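Local coordinates for beta-N-acetylglucosaminidase-like protein Glycoside hydrolase family 20 (Flavobacterium johnsoniae, PDB 6YHH) that probably removes N-acetylglucosamine from the non-reducing ends of chitin oligosaccharides as a family 20 beta-N-acetylhexosaminidase in bacterial chitin utilisation, at residues Lys290-Leu295 with Thr349-Pro354; Lys321-Asn326 with Glu343-Phe348. All blocks are in the same frame, centred on the assembly; numbering follows the deposited sequence.

Contact 1: residues Lys290-Leu295 with Thr349-Pro354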
ATOM      1  N   LYS A 290       3.368  37.083  22.665  1.00 13.96           N
ATOM      2  CA  LYS A 290       2.937  35.729  22.829  1.00 14.54           C
ATOM      3  C   LYS A 290       3.199  34.899  21.582  1.00 13.33           C
ATOM      4  O   LYS A 290       3.521  33.696  21.695  1.00 13.05           O
ATOM      5  CB  LYS A 290       1.437  35.659  23.249  1.00 16.55           C
ATOM      6  CG  LYS A 290       1.079  34.297  23.841  1.00 20.18           C
ATOM      7  CD  LYS A 290      -0.387  34.228  24.332  1.00 23.58           C
ATOM      8  CE  LYS A 290      -0.566  32.906  25.125  1.00 25.99           C
ATOM      9  NZ  LYS A 290      -1.930  32.596  25.583  1.00 25.85           N
ATOM     10  N   THR A 291       3.189  35.527  20.427  1.00 12.62           N
ATOM     11  CA  THR A 291       3.541  34.791  19.173  1.00 11.46           C
ATOM     12  C   THR A 291       4.959  34.182  19.292  1.00 12.04           C
ATOM     13  O   THR A 291       5.163  33.006  19.010  1.00 12.37           O
ATOM     14  CB  THR A 291       3.507  35.762  17.976  1.00 12.08           C
ATOM     15  OG1 THR A 291       2.201  36.337  17.855  1.00 11.93           O
ATOM     16  CG2 THR A 291       3.935  35.114  16.718  1.00 12.25           C
ATOM     17  N   TYR A 292       5.944  34.977  19.749  1.00 11.70           N
ATOM     18  CA  TYR A 292       7.313  34.517  19.901  1.00 12.24           C
ATOM     19  C   TYR A 292       7.456  33.516  21.028  1.00 13.05           C
ATOM     20  O   TYR A 292       8.200  32.532  20.890  1.00 13.03           O
ATOM     21  CB  TYR A 292       8.240  35.739  20.046  1.00 12.66           C
ATOM     22  CG  TYR A 292       8.162  36.663  18.855  1.00 12.83           C
ATOM     23  CD1 TYR A 292       8.753  36.325  17.653  1.00 12.34           C
ATOM     24  CD2 TYR A 292       7.449  37.863  18.929  1.00 14.57           C
ATOM     25  CE1 TYR A 292       8.649  37.149  16.561  1.00 12.73           C
ATOM     26  CE2 TYR A 292       7.311  38.686  17.832  1.00 13.49           C
ATOM     27  CZ  TYR A 292       7.937  38.355  16.662  1.00 12.92           C
ATOM     28  OH  TYR A 292       7.857  39.215  15.566  1.00 13.40           O
ATOM     29  N   LYS A 293       6.746  33.715  22.131  1.00 13.41           N
ATOM     30  CA  LYS A 293       6.722  32.771  23.236  1.00 14.54           C
ATOM     31  C   LYS A 293       6.260  31.390  22.789  1.00 12.41           C
ATOM     32  O   LYS A 293       6.938  30.384  23.085  1.00 12.60           O
ATOM     33  CB  LYS A 293       5.872  33.291  24.380  1.00 15.88           C
ATOM     34  CG  LYS A 293       5.885  32.351  25.587  1.00 21.08           C
ATOM     35  CD  LYS A 293       5.149  32.878  26.801  1.00 23.99           C
ATOM     36  CE  LYS A 293       5.132  31.833  27.927  1.00 29.38           C
ATOM     37  N   ILE A 294       5.120  31.324  22.092  1.00 11.33           N
ATOM     38  CA  ILE A 294       4.575  30.064  21.674  1.00 12.22           C
ATOM     39  C   ILE A 294       5.516  29.404  20.650  1.00 11.66           C
ATOM     40  O   ILE A 294       5.796  28.213  20.716  1.00 12.12           O
ATOM     41  CB  ILE A 294       3.163  30.241  21.075  1.00 13.16           C
ATOM     42  CG1 ILE A 294       2.196  30.522  22.283  1.00 14.84           C
ATOM     43  CG2 ILE A 294       2.722  28.971  20.388  1.00 13.46           C
ATOM     44  CD1 ILE A 294       0.869  31.015  21.858  1.00 18.92           C
ATOM     45  N   LEU A 295       5.993  30.183  19.679  1.00 11.18           N
ATOM     46  CA  LEU A 295       6.916  29.631  18.707  1.00 11.26           C
ATOM     47  C   LEU A 295       8.217  29.099  19.360  1.00 12.30           C
ATOM     48  O   LEU A 295       8.695  28.040  19.030  1.00 11.12           O
ATOM     49  CB  LEU A 295       7.228  30.613  17.576  1.00 11.78           C
ATOM     50  CG  LEU A 295       6.033  30.924  16.632  1.00 11.98           C
ATOM     51  CD1 LEU A 295       6.275  32.064  15.679  1.00 13.32           C
ATOM     52  CD2 LEU A 295       5.731  29.644  15.894  1.00 13.55           C
ATOM     53  N   THR A 349      10.967  36.814  11.115  1.00  9.85           N
ATOM     54  CA  THR A 349      11.843  35.706  10.791  1.00 10.56           C
ATOM     55  C   THR A 349      13.176  35.723  11.555  1.00 10.27           C
ATOM     56  O   THR A 349      13.617  34.709  12.132  1.00 11.50           O
ATOM     57  CB  THR A 349      12.133  35.655   9.274  1.00 10.47           C
ATOM     58  OG1 THR A 349      10.879  35.510   8.575  1.00 11.17           O
ATOM     59  CG2 THR A 349      13.074  34.540   8.923  1.00 11.30           C
ATOM     60  N   MET A 350      13.754  36.926  11.667  1.00 10.18           N
ATOM     61  CA  MET A 350      15.034  37.076  12.385  1.00 11.87           C
ATOM     62  C   MET A 350      14.883  36.998  13.888  1.00 13.14           C
ATOM     63  O   MET A 350      15.907  36.699  14.568  1.00 13.01           O
ATOM     64  CB  MET A 350      15.771  38.365  11.947  1.00 11.82           C
ATOM     65  CG  MET A 350      16.358  38.222  10.530  1.00 12.58           C
ATOM     66  SD  MET A 350      17.439  36.804  10.305  1.00 14.76           S
ATOM     67  CE  MET A 350      18.521  37.141  11.720  1.00 15.91           C
ATOM     68  N   GLN A 351      13.661  37.150  14.411  1.00 13.45           N
ATOM     69  CA  GLN A 351      13.392  36.841  15.809  1.00 11.99           C
ATOM     70  C   GLN A 351      13.431  35.311  16.074  1.00 12.27           C
ATOM     71  O   GLN A 351      13.713  34.839  17.171  1.00 13.35           O
ATOM     72  CB  GLN A 351      12.085  37.447  16.349  1.00 14.11           C
ATOM     73  CG  GLN A 351      11.902  38.901  16.151  1.00 17.30           C
ATOM     74  CD  GLN A 351      13.126  39.688  16.482  1.00 22.09           C
ATOM     75  OE1 GLN A 351      13.767  40.314  15.592  1.00 31.81           O
ATOM     76  NE2 GLN A 351      13.478  39.654  17.725  1.00 21.29           N
ATOM     77  N   LEU A 352      13.089  34.509  15.046  1.00 10.76           N
ATOM     78  CA  LEU A 352      13.083  33.029  15.159  1.00 10.63           C
ATOM     79  C   LEU A 352      14.537  32.479  15.047  1.00  9.70           C
ATOM     80  O   LEU A 352      14.845  31.377  15.491  1.00 10.67           O
ATOM     81  CB  LEU A 352      12.269  32.424  13.997  1.00 10.56           C
ATOM     82  CG  LEU A 352      10.856  33.027  13.868  1.00 10.65           C
ATOM     83  CD1 LEU A 352      10.016  32.212  12.899  1.00 11.37           C
ATOM     84  CD2 LEU A 352      10.118  33.021  15.194  1.00 11.89           C
ATOM     85  N   ALA A 353      15.388  33.224  14.345  1.00 10.73           N
ATOM     86  CA  ALA A 353      16.771  32.778  14.014  1.00 11.49           C
ATOM     87  C   ALA A 353      17.574  32.376  15.280  1.00 11.06           C
ATOM     88  O   ALA A 353      18.138  31.267  15.313  1.00 10.90           O
ATOM     89  CB  ALA A 353      17.501  33.813  13.207  1.00 12.25           C
ATOM     90  N   PRO A 354      17.502  33.160  16.338  1.00 11.32           N
ATOM     91  CA  PRO A 354      18.229  32.697  17.567  1.00 11.15           C
ATOM     92  C   PRO A 354      17.584  31.526  18.274  1.00 11.43           C
ATOM     93  O   PRO A 354      18.253  30.777  18.919  1.00 11.92           O
ATOM     94  CB  PRO A 354      18.208  33.928  18.507  1.00 12.42           C
ATOM     95  CG  PRO A 354      17.423  34.943  17.865  1.00 14.61           C
ATOM     96  CD  PRO A 354      17.005  34.536  16.488  1.00 11.87           C
TER
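Tyr-292 and Gln-351 make the closest approach between residues 290-295 and 349-354, with CE1 of the tyrosine ring 3.5 Å from CB of the glutamine. The next carbon of the glutamine also takes part, its CG lying 3.7 Å from the same Tyr-292 CE1. This is aliphatic-on-aromatic packing, in which the aliphatic root of Gln-351 meets the ring at a slant, along its CE1 side. With CG of Tyr-292 set beside its own backbone N (chi1 -59°), the ring swings across to the other helix although its CB does not start out in that direction.

The second kind of contact is purely apolar. Leu-352 CD2 has two partners: it sits 4.0 Å from Leu-295 CD1. More loosely, the same Leu-352 CD2 lies 4.3 Å from Tyr-292 CD1, at the ring edge and near its plane. One methyl thus bridges residues a helical turn apart.

No hydrogen bond crosses the contact; the Tyr-292 hydroxyl bonds to the carbonyl O of Pro-286. Replacing the tyrosine by an alanine would probably open a gap beside Gln-351 and Leu-352 and leave that Pro-286 carbonyl without its hydroxyl partner.

The axes of the short segments 290-295 and 349-354 come within 10.8 Å, at a crossing angle of -36°, and helix 341-358 is kinked at Pro-354. These helices lie side by side on the outside of the catalytic TIM barrel, preceding its neighbouring parallel strands 310-312 and 362-366; on a different side of helix 341-358, Thr-349 and Ala-353 pack on Leu-363 of strand 362-366.

Contact 2: residues Lys321-Asn326 with Glu343-Phe348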
ATOM      1  N   LYS A 321      -3.021  41.538   4.409  1.00 13.40           N
ATOM      2  CA  LYS A 321      -4.278  42.321   4.624  1.00 13.65           C
ATOM      3  C   LYS A 321      -4.587  42.532   6.105  1.00 12.51           C
ATOM      4  O   LYS A 321      -4.896  43.670   6.511  1.00 11.48           O
ATOM      5  CB  LYS A 321      -5.452  41.737   3.874  1.00 17.80           C
ATOM      6  CG  LYS A 321      -5.380  41.758   2.323  1.00 20.72           C
ATOM      7  CD  LYS A 321      -4.910  43.046   1.691  1.00 30.00           C
ATOM      8  CE  LYS A 321      -5.064  43.107   0.164  1.00 36.59           C
ATOM      9  NZ  LYS A 321      -4.097  44.157  -0.351  1.00 39.09           N
ATOM     10  N   ASP A 322      -4.492  41.488   6.932  1.00 10.95           N
ATOM     11  CA  ASP A 322      -4.710  41.697   8.365  1.00 10.94           C
ATOM     12  C   ASP A 322      -3.638  42.587   8.985  1.00 11.82           C
ATOM     13  O   ASP A 322      -3.939  43.445   9.874  1.00 13.40           O
ATOM     14  CB  ASP A 322      -4.782  40.374   9.092  1.00 11.43           C
ATOM     15  CG  ASP A 322      -6.045  39.573   8.786  1.00 12.64           C
ATOM     16  OD1 ASP A 322      -7.017  40.034   8.097  1.00 13.48           O
ATOM     17  OD2 ASP A 322      -6.096  38.412   9.322  1.00 13.21           O
ATOM     18  N   TRP A 323      -2.392  42.431   8.549  1.00 10.53           N
ATOM     19  CA  TRP A 323      -1.331  43.323   9.006  1.00 10.03           C
ATOM     20  C   TRP A 323      -1.641  44.789   8.692  1.00 10.68           C
ATOM     21  O   TRP A 323      -1.508  45.640   9.591  1.00 12.27           O
ATOM     22  CB  TRP A 323       0.008  42.894   8.454  1.00 10.74           C
ATOM     23  CG  TRP A 323       0.555  41.640   9.104  1.00 10.04           C
ATOM     24  CD1 TRP A 323      -0.092  40.778   9.927  1.00  9.96           C
ATOM     25  CD2 TRP A 323       1.883  41.117   8.925  1.00 10.67           C
ATOM     26  NE1 TRP A 323       0.777  39.728  10.283  1.00 11.05           N
ATOM     27  CE2 TRP A 323       1.993  39.949   9.701  1.00 10.29           C
ATOM     28  CE3 TRP A 323       2.977  41.535   8.182  1.00 10.02           C
ATOM     29  CZ2 TRP A 323       3.170  39.220   9.768  1.00 11.07           C
ATOM     30  CZ3 TRP A 323       4.159  40.856   8.257  1.00 10.64           C
ATOM     31  CH2 TRP A 323       4.244  39.675   9.009  1.00 11.22           C
ATOM     32  N   ASP A 324      -2.026  45.060   7.454  1.00 11.35           N
ATOM     33  CA  ASP A 324      -2.355  46.426   6.996  1.00 11.64           C
ATOM     34  C   ASP A 324      -3.473  47.035   7.845  1.00 13.12           C
ATOM     35  O   ASP A 324      -3.484  48.247   8.064  1.00 12.96           O
ATOM     36  CB  ASP A 324      -2.787  46.372   5.546  1.00 11.80           C
ATOM     37  CG  ASP A 324      -1.681  46.105   4.581  1.00 13.04           C
ATOM     38  OD1 ASP A 324      -0.491  46.183   4.899  1.00 13.46           O
ATOM     39  OD2 ASP A 324      -2.088  45.827   3.410  1.00 14.99           O
ATOM     40  N   ALA A 325      -4.427  46.233   8.275  1.00 12.26           N
ATOM     41  CA  ALA A 325      -5.627  46.729   8.955  1.00 12.61           C
ATOM     42  C   ALA A 325      -5.420  46.900  10.424  1.00 15.24           C
ATOM     43  O   ALA A 325      -6.232  47.514  11.044  1.00 17.26           O
ATOM     44  CB  ALA A 325      -6.742  45.741   8.755  1.00 12.59           C
ATOM     45  N   ASN A 326      -4.359  46.346  11.017  1.00 12.09           N
ATOM     46  CA  ASN A 326      -4.275  46.253  12.455  1.00 14.10           C
ATOM     47  C   ASN A 326      -3.461  47.446  12.944  1.00 15.92           C
ATOM     48  O   ASN A 326      -2.275  47.552  12.699  1.00 14.38           O
ATOM     49  CB  ASN A 326      -3.606  44.934  12.844  1.00 14.32           C
ATOM     50  CG  ASN A 326      -3.524  44.725  14.357  1.00 18.14           C
ATOM     51  OD1 ASN A 326      -3.239  45.679  15.108  1.00 21.16           O
ATOM     52  ND2 ASN A 326      -3.730  43.486  14.831  1.00 16.20           N
ATOM     53  N   GLU A 343       9.460  43.649   4.979  1.00 13.40           N
ATOM     54  CA  GLU A 343      10.457  44.045   5.994  1.00 13.90           C
ATOM     55  C   GLU A 343      10.032  43.590   7.378  1.00 12.82           C
ATOM     56  O   GLU A 343      10.860  43.098   8.174  1.00 13.02           O
ATOM     57  CB  GLU A 343      10.698  45.576   5.991  1.00 14.85           C
ATOM     58  CG  GLU A 343      11.450  45.989   4.737  1.00 17.93           C
ATOM     59  CD  GLU A 343      11.683  47.507   4.696  1.00 23.74           C
ATOM     60  OE1 GLU A 343      11.389  48.234   5.665  1.00 32.94           O
ATOM     61  OE2 GLU A 343      12.359  47.909   3.777  1.00 29.21           O
ATOM     62  N   LEU A 344       8.744  43.721   7.661  1.00 11.17           N
ATOM     63  CA  LEU A 344       8.261  43.274   8.954  1.00 10.49           C
ATOM     64  C   LEU A 344       8.341  41.756   9.113  1.00 11.04           C
ATOM     65  O   LEU A 344       8.651  41.201  10.177  1.00 11.76           O
ATOM     66  CB  LEU A 344       6.842  43.776   9.144  1.00 11.53           C
ATOM     67  CG  LEU A 344       6.040  43.289  10.361  1.00 12.26           C
ATOM     68  CD1 LEU A 344       6.741  43.590  11.650  1.00 13.28           C
ATOM     69  CD2 LEU A 344       4.633  43.877  10.369  1.00 13.81           C
ATOM     70  N   GLN A 345       8.047  41.054   8.016  1.00 11.13           N
ATOM     71  CA  GLN A 345       8.128  39.594   8.035  1.00  9.93           C
ATOM     72  C   GLN A 345       9.574  39.121   8.168  1.00 10.81           C
ATOM     73  O   GLN A 345       9.856  38.127   8.852  1.00  9.82           O
ATOM     74  CB  GLN A 345       7.474  38.987   6.800  1.00 10.90           C
ATOM     75  CG  GLN A 345       7.267  37.497   6.960  1.00 12.26           C
ATOM     76  CD  GLN A 345       6.756  36.839   5.681  1.00 13.72           C
ATOM     77  OE1 GLN A 345       5.941  37.382   4.983  1.00 16.43           O
ATOM     78  NE2 GLN A 345       7.256  35.673   5.389  1.00 12.95           N
ATOM     79  N   THR A 346      10.513  39.851   7.580  1.00 10.78           N
ATOM     80  CA  THR A 346      11.926  39.500   7.761  1.00 10.90           C
ATOM     81  C   THR A 346      12.340  39.763   9.215  1.00 11.75           C
ATOM     82  O   THR A 346      13.068  38.978   9.808  1.00 10.95           O
ATOM     83  CB  THR A 346      12.777  40.352   6.821  1.00 10.75           C
ATOM     84  OG1 THR A 346      12.495  39.966   5.439  1.00 12.25           O
ATOM     85  CG2 THR A 346      14.301  40.114   7.114  1.00 12.17           C
ATOM     86  N   TYR A 347      11.887  40.887   9.789  1.00 11.43           N
ATOM     87  CA  TYR A 347      12.106  41.090  11.246  1.00 11.45           C
ATOM     88  C   TYR A 347      11.600  39.921  12.121  1.00 11.69           C
ATOM     89  O   TYR A 347      12.302  39.399  12.989  1.00 12.62           O
ATOM     90  CB  TYR A 347      11.422  42.357  11.660  1.00 12.50           C
ATOM     91  CG  TYR A 347      11.476  42.613  13.138  1.00 13.93           C
ATOM     92  CD1 TYR A 347      10.543  42.112  13.955  1.00 15.17           C
ATOM     93  CD2 TYR A 347      12.518  43.375  13.700  1.00 19.17           C
ATOM     94  CE1 TYR A 347      10.616  42.272  15.324  1.00 18.20           C
ATOM     95  CE2 TYR A 347      12.588  43.570  15.080  1.00 18.91           C
ATOM     96  CZ  TYR A 347      11.633  43.012  15.874  1.00 21.03           C
ATOM     97  OH  TYR A 347      11.614  43.161  17.274  1.00 26.27           O
ATOM     98  N   PHE A 348      10.354  39.513  11.840  1.00 11.31           N
ATOM     99  CA  PHE A 348       9.715  38.362  12.500  1.00 10.99           C
ATOM    100  C   PHE A 348      10.578  37.120  12.336  1.00 10.75           C
ATOM    101  O   PHE A 348      10.890  36.466  13.293  1.00 10.72           O
ATOM    102  CB  PHE A 348       8.310  38.158  11.874  1.00 10.90           C
ATOM    103  CG  PHE A 348       7.697  36.856  12.204  1.00 10.99           C
ATOM    104  CD1 PHE A 348       7.070  36.628  13.433  1.00 11.25           C
ATOM    105  CD2 PHE A 348       7.781  35.795  11.298  1.00 10.69           C
ATOM    106  CE1 PHE A 348       6.511  35.373  13.746  1.00 11.26           C
ATOM    107  CE2 PHE A 348       7.211  34.547  11.600  1.00  9.48           C
ATOM    108  CZ  PHE A 348       6.587  34.345  12.824  1.00 10.75           C
TER
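Trp-323 and Leu-344 reach for each other from opposite directions, the indole extending from the short helix 321-325 and the leucine from helix 341-358. Leu-344 CD2 rests 3.5 Å above the indole plane, displaced toward the rim of the six-membered ring, where its nearest atom is Trp-323 CE3 at 3.6 Å. The leucine CG follows, 3.7 Å from Trp-323 CZ3; a chi1 of 172°, which turns CG away from the backbone N, directs this branch at the indole. Ile-329 of helix 327-335 touches both side chains.

In the TIM-barrel catalytic domain this packing places the loop region after strand 310-312 against the N-terminal half of the next outer helix, close to the active site: the Gln-345 side chain is about 8 Å from that of Glu-317, the predicted proton donor.

Gln-345 meets the same ring differently. Its backbone N lies at the ring edge, near the plane, 3.9 Å from Trp-323 CZ3, and its CB is 4.0 Å from Trp-323 CH2. The glutamine chain then runs past the indole at about a right angle, with the amide plane 87° from that of the ring. Extended beyond CG, Gln-345 gives its NE2 to the carbonyl O of Gly-315, two residues before that glutamate. The indole is held at its other end, where NE1 of Trp-323 donates to the O of Leu-284.

Both contacts use helix 341-358 of the TIM-barrel catalytic domain, and their centres are 14 Å apart. Contact 2 takes the earlier turns of that helix and contact 1 the turns immediately after. Along the chain the order is 290-295, 321-326, 343-348, 349-354, so both segments of contact 2 fall within the stretch of chain that contact 1 brackets. Phe-348 joins them: its CZ is 3.7 Å from Leu-295 CD1, and the ring also packs on Thr-291 and Tyr-292. One helix therefore packs against the preceding outer helix, 289-302, and also against the short helix 321-325, which follows shortly after the predicted proton donor.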